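Local coordinates for glutathione S-transferase family protein (PDB 3LXZ) that probably conjugates reduced glutathione, through its thiol, to a wide range of hydrophobic electrophiles, as a member of the glutathione S-transferase superfamily, at residues Ala20-Gly25 and Asn195-Arg200; Lys24-Glu29 and Gln72-Lys77. One frame throughout, in Å; residues are numbered along the deposited sequence.

Contact 1 of 2, residues Ala20-Gly25 and Asn195-Arg200; sequences ALLEKG and NPHMPR
Asn195 and Glu23 form the one direct hydrogen bond between the two segments, ND2 giving its hydrogen to OE1 at 2.9 Å, nearly straight (165°). The donor lies in the plane of its own amide but reaches the syn side of OE1 from somewhat out of the carboxylate plane. The other oxygen, OE2, is taken by a salt bridge to Lys77. The other atom of the amide, Asn195 OD1, caps the turn by accepting from His197 N at 2.7 Å, so it shapes the entry to helix 198-218.

Packing centres on the imidazole. With His197 CG anti to its carbonyl carbon (chi1 -54°), the ring takes Leu22 CB over its face, 4.0 Å from the centroid, in a CH-pi contact. The backbone at Leu22 O and Glu23 N lies over the same face; Leu22 O and His197 NE2, 3.4 Å apart, are not hydrogen-bonded. Leu22 CD2 packs against Arg200 NH1 at 3.8 Å, while salt bridges to Asp204 and Glu30 hold the guanidinium. The contact joins the thioredoxin-like N-terminal domain to the helical C-terminal domain; His197 and Met198 also touch Leu19 of helix 12-23, and Met198 reaches Phe161 of helix 154-174.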
ATOM      1  N   ALA A  20       0.992  -0.126  18.747  1.00 17.36           N
ATOM      2  CA  ALA A  20      -0.268   0.631  18.733  1.00 17.32           C
ATOM      3  C   ALA A  20      -1.149   0.121  19.878  1.00 18.01           C
ATOM      4  O   ALA A  20      -1.717   0.920  20.621  1.00 18.08           O
ATOM      5  CB  ALA A  20      -1.003   0.452  17.381  1.00 17.11           C
ATOM      6  N   LEU A  21      -1.233  -1.207  20.013  1.00 18.68           N
ATOM      7  CA  LEU A  21      -2.065  -1.833  21.048  1.00 19.80           C
ATOM      8  C   LEU A  21      -1.536  -1.451  22.435  1.00 20.30           C
ATOM      9  O   LEU A  21      -2.322  -1.154  23.329  1.00 22.07           O
ATOM     10  CB  LEU A  21      -2.113  -3.358  20.885  1.00 20.19           C
ATOM     11  CG  LEU A  21      -2.853  -3.866  19.630  1.00 19.88           C
ATOM     12  CD1 LEU A  21      -2.572  -5.324  19.359  1.00 22.53           C
ATOM     13  CD2 LEU A  21      -4.335  -3.637  19.768  1.00 22.14           C
ATOM     14  N   LEU A  22      -0.215  -1.475  22.603  1.00 20.84           N
ATOM     15  CA  LEU A  22       0.404  -1.133  23.909  1.00 21.36           C
ATOM     16  C   LEU A  22       0.220   0.361  24.236  1.00 21.53           C
ATOM     17  O   LEU A  22      -0.091   0.720  25.383  1.00 20.90           O
ATOM     18  CB  LEU A  22       1.884  -1.532  23.897  1.00 21.18           C
ATOM     19  CG  LEU A  22       2.229  -3.008  24.078  1.00 22.31           C
ATOM     20  CD1 LEU A  22       3.654  -3.269  23.657  1.00 21.20           C
ATOM     21  CD2 LEU A  22       1.986  -3.495  25.530  1.00 26.22           C
ATOM     22  N   GLU A  23       0.367   1.218  23.219  1.00 21.77           N
ATOM     23  CA  GLU A  23       0.268   2.655  23.391  1.00 23.55           C
ATOM     24  C   GLU A  23      -1.155   2.995  23.821  1.00 23.47           C
ATOM     25  O   GLU A  23      -1.389   3.858  24.690  1.00 24.13           O
ATOM     26  CB  GLU A  23       0.656   3.374  22.091  1.00 23.90           C
ATOM     27  CG  GLU A  23       0.773   4.907  22.202  1.00 29.12           C
ATOM     28  CD  GLU A  23       1.884   5.396  23.159  1.00 32.02           C
ATOM     29  OE1 GLU A  23       2.969   4.795  23.210  1.00 32.38           O
ATOM     30  OE2 GLU A  23       1.659   6.406  23.856  1.00 35.12           O
ATOM     31  N   LYS A  24      -2.106   2.254  23.259  1.00 22.63           N
ATOM     32  CA  LYS A  24      -3.513   2.440  23.542  1.00 22.27           C
ATOM     33  C   LYS A  24      -4.004   1.729  24.832  1.00 22.69           C
ATOM     34  O   LYS A  24      -5.177   1.844  25.179  1.00 23.37           O
ATOM     35  CB  LYS A  24      -4.343   2.007  22.314  1.00 22.04           C
ATOM     36  CG  LYS A  24      -4.260   2.983  21.150  1.00 22.01           C
ATOM     37  CD  LYS A  24      -5.054   2.489  19.920  1.00 22.37           C
ATOM     38  CE  LYS A  24      -6.441   3.076  19.903  1.00 22.22           C
ATOM     39  NZ  LYS A  24      -6.399   4.517  19.509  1.00 21.63           N
ATOM     40  N   GLY A  25      -3.111   0.997  25.508  1.00 22.82           N
ATOM     41  CA  GLY A  25      -3.417   0.261  26.757  1.00 23.65           C
ATOM     42  C   GLY A  25      -4.467  -0.808  26.537  1.00 24.54           C
ATOM     43  O   GLY A  25      -5.241  -1.112  27.442  1.00 24.42           O
ATOM     44  N   ASN A 195      10.224   5.475  23.667  1.00 21.63           N
ATOM     45  CA  ASN A 195       8.851   5.153  24.022  1.00 21.81           C
ATOM     46  C   ASN A 195       8.872   4.100  25.134  1.00 21.97           C
ATOM     47  O   ASN A 195       9.672   3.162  25.079  1.00 21.33           O
ATOM     48  CB  ASN A 195       8.115   4.611  22.791  1.00 22.31           C
ATOM     49  CG  ASN A 195       6.703   4.201  23.096  1.00 22.84           C
ATOM     50  OD1 ASN A 195       6.459   3.189  23.755  1.00 24.07           O
ATOM     51  ND2 ASN A 195       5.763   4.972  22.602  1.00 22.02           N
ATOM     52  N   PRO A 196       8.035   4.273  26.161  1.00 22.21           N
ATOM     53  CA  PRO A 196       8.024   3.384  27.333  1.00 22.58           C
ATOM     54  C   PRO A 196       7.731   1.914  27.022  1.00 21.73           C
ATOM     55  O   PRO A 196       8.046   1.050  27.833  1.00 20.92           O
ATOM     56  CB  PRO A 196       6.901   3.956  28.220  1.00 23.20           C
ATOM     57  CG  PRO A 196       6.232   5.019  27.423  1.00 24.61           C
ATOM     58  CD  PRO A 196       7.178   5.457  26.353  1.00 22.31           C
ATOM     59  N   HIS A 197       7.132   1.640  25.859  1.00 21.58           N
ATOM     60  CA  HIS A 197       6.784   0.267  25.484  1.00 21.29           C
ATOM     61  C   HIS A 197       7.863  -0.385  24.632  1.00 21.18           C
ATOM     62  O   HIS A 197       7.805  -1.590  24.373  1.00 20.72           O
ATOM     63  CB  HIS A 197       5.407   0.220  24.781  1.00 21.86           C
ATOM     64  CG  HIS A 197       4.305   0.860  25.573  1.00 22.54           C
ATOM     65  ND1 HIS A 197       3.716   0.246  26.659  1.00 24.32           N
ATOM     66  CD2 HIS A 197       3.686   2.058  25.442  1.00 23.45           C
ATOM     67  CE1 HIS A 197       2.785   1.042  27.163  1.00 23.55           C
ATOM     68  NE2 HIS A 197       2.752   2.150  26.447  1.00 23.64           N
HETATM   69  N   MSE A 198       8.864   0.402  24.227  1.00 19.46           N
HETATM   70  CA  MSE A 198       9.908  -0.106  23.364  1.00 20.36           C
HETATM   71  C   MSE A 198      10.756  -1.189  24.050  1.00 21.41           C
HETATM   72  O   MSE A 198      11.070  -2.198  23.406  1.00 20.98           O
HETATM   73  CB  MSE A 198      10.759   1.036  22.779  1.00 20.19           C
HETATM   74  CG  MSE A 198      11.636   0.654  21.646  1.00 20.37           C
HETATM   75 SE   MSE A 198      10.591   0.056  20.066  1.00 24.84          SE
HETATM   76  CE  MSE A 198       9.419   1.551  19.895  1.00 20.96           C
ATOM     77  N   PRO A 199      11.122  -1.008  25.353  1.00 21.78           N
ATOM     78  CA  PRO A 199      11.908  -2.102  25.950  1.00 22.20           C
ATOM     79  C   PRO A 199      11.239  -3.493  25.824  1.00 22.09           C
ATOM     80  O   PRO A 199      11.919  -4.462  25.474  1.00 22.20           O
ATOM     81  CB  PRO A 199      12.064  -1.665  27.427  1.00 22.85           C
ATOM     82  CG  PRO A 199      12.053  -0.135  27.354  1.00 23.31           C
ATOM     83  CD  PRO A 199      11.085   0.194  26.214  1.00 22.33           C
ATOM     84  N   ARG A 200       9.932  -3.574  26.078  1.00 22.21           N
ATOM     85  CA  ARG A 200       9.165  -4.810  25.926  1.00 22.16           C
ATOM     86  C   ARG A 200       9.168  -5.348  24.477  1.00 21.18           C
ATOM     87  O   ARG A 200       9.365  -6.536  24.250  1.00 20.62           O
ATOM     88  CB  ARG A 200       7.740  -4.596  26.424  1.00 22.87           C
ATOM     89  CG  ARG A 200       6.668  -5.437  25.748  1.00 26.83           C
ATOM     90  CD  ARG A 200       6.307  -6.675  26.541  1.00 31.06           C
ATOM     91  NE  ARG A 200       5.393  -7.536  25.777  1.00 33.15           N
ATOM     92  CZ  ARG A 200       4.060  -7.553  25.903  1.00 34.55           C
ATOM     93  NH1 ARG A 200       3.433  -6.761  26.779  1.00 30.55           N
ATOM     94  NH2 ARG A 200       3.344  -8.382  25.140  1.00 34.30           N
TER

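Contact 2 of 2, residues Lys24-Glu29 and Gln72-Lys77; sequences KGLTFE and QTQGGK
Lys24 NZ donates to the backbone oxygen Lys77 O at 2.7 Å, joining two connections of the thioredoxin-like N-terminal domain: the turn from helix 12-23 into strand 28-32, and the chain leaving helix 63-73. The ammonium approaches from above the carbonyl plane, with a C=O...N angle of 136°. It also donates to a water at 3.1 Å from NZ, and it forms a salt bridge with Glu71. The bend at chi3 (95°) lays Lys24 CE against Gly75 O at 3.3 Å, and the bend at chi4 (74°) turns NZ to Lys77 O. The Gly75 oxygen is buried here without a hydrogen-bond partner.

Beside the lysine, Leu26 lays both methyls against the same chain. CD1 meets Gln74 CB at 3.6 Å, the two side chains lying at a slant to each other, and CD2 rests by Gly75 O. Leu26 also packs on Leu21 and Ile70, filling the angle between helices 12-23 and 63-73. An alanine in place of Lys24 would probably leave Lys77 O and Glu71 without their ammonium partner and open a gap beside Gly75.

The next layer sets the backbone. Gly25, at positive phi, ends helix 12-23 in a Schellman motif and turns the chain toward Leu26. Gln74 NE2 bonds to Thr73 OG1, which itself bonds to Tyr69 O in the last turns of helix 63-73. Where the two backbones pass most closely, a side chain on Gly76 would run into Lys24 O; with glycine there, Gly76 CA lies 3.5 Å from Lys24 O in a CA-H...O contact.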
ATOM      1  N   LYS A  24      -2.106   2.254  23.259  1.00 22.63           N
ATOM      2  CA  LYS A  24      -3.513   2.440  23.542  1.00 22.27           C
ATOM      3  C   LYS A  24      -4.004   1.729  24.832  1.00 22.69           C
ATOM      4  O   LYS A  24      -5.177   1.844  25.179  1.00 23.37           O
ATOM      5  CB  LYS A  24      -4.343   2.007  22.314  1.00 22.04           C
ATOM      6  CG  LYS A  24      -4.260   2.983  21.150  1.00 22.01           C
ATOM      7  CD  LYS A  24      -5.054   2.489  19.920  1.00 22.37           C
ATOM      8  CE  LYS A  24      -6.441   3.076  19.903  1.00 22.22           C
ATOM      9  NZ  LYS A  24      -6.399   4.517  19.509  1.00 21.63           N
ATOM     10  N   GLY A  25      -3.111   0.997  25.508  1.00 22.82           N
ATOM     11  CA  GLY A  25      -3.417   0.261  26.757  1.00 23.65           C
ATOM     12  C   GLY A  25      -4.467  -0.808  26.537  1.00 24.54           C
ATOM     13  O   GLY A  25      -5.241  -1.112  27.442  1.00 24.42           O
ATOM     14  N   LEU A  26      -4.490  -1.387  25.332  1.00 23.83           N
ATOM     15  CA  LEU A  26      -5.467  -2.431  24.978  1.00 24.84           C
ATOM     16  C   LEU A  26      -5.014  -3.841  25.337  1.00 25.56           C
ATOM     17  O   LEU A  26      -3.825  -4.181  25.234  1.00 25.57           O
ATOM     18  CB  LEU A  26      -5.811  -2.353  23.480  1.00 24.43           C
ATOM     19  CG  LEU A  26      -6.401  -1.018  23.033  1.00 23.46           C
ATOM     20  CD1 LEU A  26      -6.454  -0.916  21.502  1.00 23.61           C
ATOM     21  CD2 LEU A  26      -7.800  -0.841  23.639  1.00 26.80           C
ATOM     22  N   THR A  27      -5.968  -4.673  25.752  1.00 26.45           N
ATOM     23  CA  THR A  27      -5.679  -6.085  26.012  1.00 27.02           C
ATOM     24  C   THR A  27      -5.582  -6.838  24.693  1.00 26.41           C
ATOM     25  O   THR A  27      -6.404  -6.615  23.797  1.00 26.73           O
ATOM     26  CB  THR A  27      -6.800  -6.740  26.847  1.00 27.40           C
ATOM     27  OG1 THR A  27      -6.959  -6.012  28.057  1.00 28.85           O
ATOM     28  CG2 THR A  27      -6.438  -8.187  27.181  1.00 29.29           C
ATOM     29  N   PHE A  28      -4.564  -7.691  24.571  1.00 24.96           N
ATOM     30  CA  PHE A  28      -4.412  -8.554  23.411  1.00 24.55           C
ATOM     31  C   PHE A  28      -3.600  -9.797  23.717  1.00 24.18           C
ATOM     32  O   PHE A  28      -2.750  -9.798  24.598  1.00 24.86           O
ATOM     33  CB  PHE A  28      -3.770  -7.787  22.241  1.00 24.93           C
ATOM     34  CG  PHE A  28      -2.356  -7.333  22.490  1.00 24.22           C
ATOM     35  CD1 PHE A  28      -2.096  -6.178  23.231  1.00 22.90           C
ATOM     36  CD2 PHE A  28      -1.275  -8.034  21.938  1.00 24.53           C
ATOM     37  CE1 PHE A  28      -0.787  -5.751  23.459  1.00 24.04           C
ATOM     38  CE2 PHE A  28       0.039  -7.616  22.151  1.00 24.60           C
ATOM     39  CZ  PHE A  28       0.285  -6.457  22.906  1.00 24.05           C
ATOM     40  N   GLU A  29      -3.839 -10.845  22.951  1.00 23.61           N
ATOM     41  CA  GLU A  29      -3.106 -12.089  23.107  1.00 24.44           C
ATOM     42  C   GLU A  29      -2.216 -12.269  21.879  1.00 23.21           C
ATOM     43  O   GLU A  29      -2.660 -12.044  20.748  1.00 23.51           O
ATOM     44  CB  GLU A  29      -4.102 -13.246  23.282  1.00 25.40           C
ATOM     45  CG  GLU A  29      -3.498 -14.645  23.342  1.00 29.08           C
ATOM     46  CD  GLU A  29      -4.565 -15.758  23.257  1.00 33.66           C
ATOM     47  OE1 GLU A  29      -5.769 -15.478  23.470  1.00 33.06           O
ATOM     48  OE2 GLU A  29      -4.190 -16.915  22.962  1.00 35.95           O
ATOM     49  N   GLN A  72     -10.653   2.985  14.806  1.00 21.70           N
ATOM     50  CA  GLN A  72     -12.069   3.089  14.636  1.00 23.05           C
ATOM     51  C   GLN A  72     -12.854   2.407  15.753  1.00 22.73           C
ATOM     52  O   GLN A  72     -13.874   2.932  16.197  1.00 24.24           O
ATOM     53  CB  GLN A  72     -12.398   2.372  13.331  1.00 23.27           C
ATOM     54  CG  GLN A  72     -13.832   2.296  13.025  1.00 28.61           C
ATOM     55  CD  GLN A  72     -14.150   3.243  11.956  1.00 36.36           C
ATOM     56  OE1 GLN A  72     -14.350   2.844  10.791  1.00 37.65           O
ATOM     57  NE2 GLN A  72     -14.124   4.545  12.302  1.00 37.73           N
ATOM     58  N   THR A  73     -12.384   1.247  16.194  1.00 22.09           N
ATOM     59  CA  THR A  73     -13.196   0.375  17.040  1.00 22.30           C
ATOM     60  C   THR A  73     -12.785   0.358  18.507  1.00 22.84           C
ATOM     61  O   THR A  73     -13.581  -0.024  19.367  1.00 22.95           O
ATOM     62  CB  THR A  73     -13.256  -1.077  16.518  1.00 22.16           C
ATOM     63  OG1 THR A  73     -11.939  -1.663  16.486  1.00 21.94           O
ATOM     64  CG2 THR A  73     -13.921  -1.125  15.125  1.00 23.17           C
ATOM     65  N   GLN A  74     -11.566   0.794  18.805  1.00 23.03           N
ATOM     66  CA  GLN A  74     -11.028   0.564  20.145  1.00 24.12           C
ATOM     67  C   GLN A  74     -10.867   1.850  20.906  1.00 24.42           C
ATOM     68  O   GLN A  74     -10.625   2.901  20.296  1.00 25.56           O
ATOM     69  CB  GLN A  74      -9.677  -0.171  20.110  1.00 23.52           C
ATOM     70  CG  GLN A  74      -9.661  -1.507  19.318  1.00 25.32           C
ATOM     71  CD  GLN A  74     -10.591  -2.573  19.898  1.00 27.64           C
ATOM     72  OE1 GLN A  74     -10.516  -2.895  21.089  1.00 28.81           O
ATOM     73  NE2 GLN A  74     -11.466  -3.133  19.048  1.00 26.04           N
ATOM     74  N   GLY A  75     -10.939   1.735  22.237  1.00 24.69           N
ATOM     75  CA  GLY A  75     -10.620   2.832  23.186  1.00 25.71           C
ATOM     76  C   GLY A  75      -9.143   3.157  23.306  1.00 25.93           C
ATOM     77  O   GLY A  75      -8.309   2.581  22.598  1.00 25.46           O
ATOM     78  N   GLY A  76      -8.805   4.087  24.201  1.00 25.10           N
ATOM     79  CA  GLY A  76      -7.408   4.440  24.413  1.00 25.06           C
ATOM     80  C   GLY A  76      -6.956   5.615  23.566  1.00 25.01           C
ATOM     81  O   GLY A  76      -7.684   6.089  22.699  1.00 25.35           O
ATOM     82  N   LYS A  77      -5.750   6.094  23.863  1.00 24.52           N
ATOM     83  CA  LYS A  77      -5.138   7.251  23.233  1.00 23.66           C
ATOM     84  C   LYS A  77      -5.383   7.282  21.717  1.00 22.60           C
ATOM     85  O   LYS A  77      -5.075   6.315  21.032  1.00 22.39           O
ATOM     86  CB  LYS A  77      -3.645   7.139  23.520  1.00 24.26           C
ATOM     87  CG  LYS A  77      -2.746   8.129  22.812  1.00 26.61           C
ATOM     88  CD  LYS A  77      -1.468   8.256  23.578  1.00 30.27           C
ATOM     89  CE  LYS A  77      -0.364   8.798  22.690  1.00 31.91           C
ATOM     90  NZ  LYS A  77       0.878   8.975  23.493  1.00 33.16           N
TER
HETATM   91  O   HOH W   1      -9.483   4.676  19.120  1.00 35.98           O

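Contacts 1 and 2 start from the same end of helix 12-23, sharing Lys24 and Gly25, and their centres are about 11 Å apart. Glu23 and Lys77 bridge them directly, with OE2 of the glutamate 2.7 Å from NZ of the lysine; the carboxylate therefore serves both the interdomain contact and the chain after helix 63-73. A probable hydrogen bond from Leu26 N to Leu21 O (3.0 Å) and the packing of Phe28 CD1 on Leu21 CB (3.7 Å) connect the helix to the chain leading into strand 28-32. Both lie away from the glutathione-binding residues Ser11, Lys49, Val50, Thr63 and Arg106: contact 1 joins the two domains, while contact 2 ties two connections within the N-terminal one.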